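Local coordinates for OxyR (Porphyromonas gingivalis, PDB 3HO7), which is the redox-sensitive LysR-family transcriptional activator, seen here as its regulatory domain, and in full length probably binds DNA to control transcription, at residues A213-S216 and D217-K220. Residues are numbered along the deposited sequence; the frame is centred on the assembly and turned at random.
Sequences AVPS and DMHK
The backbone N of H219 donates to S216 O over 2.7 Å with an N-H...O angle of 154°, and M218 N reaches P215 O at 3.0 Å. Both bonds run from residue i+3 to residue i, the spacing that defines a 3-10 turn, so two successive turns wind through P215-H219.

The same turn folds the imidazole back over the chain. With CG of H219 beside its own backbone N (chi1 -65°), the ring lies across S216, whose CA sits 3.7 Å from the ring centroid and 22° off the normal; this is a CH-pi contact over one face, displaced toward the rim on the ND1-CE1 side. P215 O lies over that face too, farther from the plane. V214 contributes one methyl, CG2, 3.9 Å from H219 NE2. That nitrogen is hydrogen-bonded to R211 O, which should restrain the rotation of the ring and ties it to the last residue of helix 200-211.

M218 packs along P215 rather than against the imidazole: the two side chains lie side by side, pointing the same way, with M218 SD 4.0 Å from P215 CD; V214 CB is 4.2 Å from the same M218 SD.

Within this LysR-type substrate-binding domain, the turn lies in the connection between helix 200-211 and strand 225-227. A213 packs on helix 22-36, and its carbonyl O is hydrogen-bonded to R28 NH1 of that helix, while V214 and M218 rest on Y81 of strand 75-89.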
loop_
_atom_site.group_PDB
_atom_site.type_symbol
_atom_site.label_atom_id
_atom_site.label_comp_id
_atom_site.label_asym_id
_atom_site.label_seq_id
_atom_site.Cartn_x
_atom_site.Cartn_y
_atom_site.Cartn_z
ATOM N N ALA A 213 -17.633 -8.625 10.845
ATOM C CA ALA A 213 -16.849 -7.398 10.759
ATOM C C ALA A 213 -17.397 -6.458 9.693
ATOM O O ALA A 213 -17.009 -5.293 9.625
ATOM C CB ALA A 213 -15.387 -7.722 10.482
ATOM N N VAL A 214 -18.305 -6.965 8.866
ATOM C CA VAL A 214 -18.891 -6.160 7.799
ATOM C C VAL A 214 -20.418 -6.208 7.815
ATOM O O VAL A 214 -21.013 -7.144 8.352
ATOM C CB VAL A 214 -18.365 -6.597 6.413
ATOM C CG1 VAL A 214 -16.850 -6.481 6.367
ATOM C CG2 VAL A 214 -18.804 -8.020 6.098
ATOM N N PRO A 215 -21.058 -5.185 7.231
ATOM C CA PRO A 215 -22.513 -5.128 7.136
ATOM C C PRO A 215 -23.069 -6.401 6.506
ATOM O O PRO A 215 -22.513 -6.900 5.527
ATOM C CB PRO A 215 -22.752 -3.929 6.218
ATOM C CG PRO A 215 -21.568 -3.055 6.440
ATOM C CD PRO A 215 -20.417 -3.998 6.640
ATOM N N SER A 216 -24.162 -6.913 7.064
ATOM C CA SER A 216 -24.730 -8.187 6.629
ATOM C C SER A 216 -25.154 -8.184 5.163
ATOM O O SER A 216 -25.090 -9.215 4.494
ATOM C CB SER A 216 -25.911 -8.584 7.520
ATOM O OG SER A 216 -26.959 -7.636 7.429
ATOM N N ASP A 217 -25.592 -7.032 4.667
ATOM C CA ASP A 217 -25.974 -6.907 3.262
ATOM C C ASP A 217 -24.896 -7.470 2.338
ATOM O O ASP A 217 -25.203 -8.029 1.284
ATOM C CB ASP A 217 -26.247 -5.446 2.901
ATOM C CG ASP A 217 -27.636 -4.993 3.304
ATOM O OD1 ASP A 217 -28.313 -5.723 4.061
ATOM O OD2 ASP A 217 -28.053 -3.903 2.857
ATOM N N MET A 218 -23.637 -7.313 2.739
ATOM C CA MET A 218 -22.507 -7.756 1.926
ATOM C C MET A 218 -22.343 -9.273 1.937
ATOM O O MET A 218 -21.630 -9.829 1.105
ATOM C CB MET A 218 -21.204 -7.097 2.393
ATOM C CG MET A 218 -21.246 -5.578 2.434
ATOM S SD MET A 218 -19.632 -4.849 2.770
ATOM C CE MET A 218 -18.940 -4.743 1.117
ATOM N N HIS A 219 -23.001 -9.943 2.879
ATOM C CA HIS A 219 -22.870 -11.393 2.989
ATOM C C HIS A 219 -23.472 -12.108 1.784
ATOM O O HIS A 219 -23.134 -13.256 1.503
ATOM C CB HIS A 219 -23.502 -11.916 4.283
ATOM C CG HIS A 219 -22.825 -11.435 5.529
ATOM N ND1 HIS A 219 -23.453 -11.416 6.755
ATOM C CD2 HIS A 219 -21.580 -10.944 5.736
ATOM C CE1 HIS A 219 -22.620 -10.943 7.666
ATOM N NE2 HIS A 219 -21.478 -10.648 7.074
ATOM N N LYS A 220 -24.361 -11.424 1.073
ATOM C CA LYS A 220 -25.027 -12.010 -0.085
ATOM C C LYS A 220 -25.005 -11.072 -1.286
ATOM O O LYS A 220 -25.050 -9.852 -1.135
ATOM C CB LYS A 220 -26.473 -12.379 0.257
ATOM C CG LYS A 220 -26.612 -13.455 1.316
ATOM C CD LYS A 220 -28.077 -13.792 1.563
ATOM C CE LYS A 220 -28.233 -14.874 2.623
ATOM N NZ LYS A 220 -29.664 -15.162 2.929
#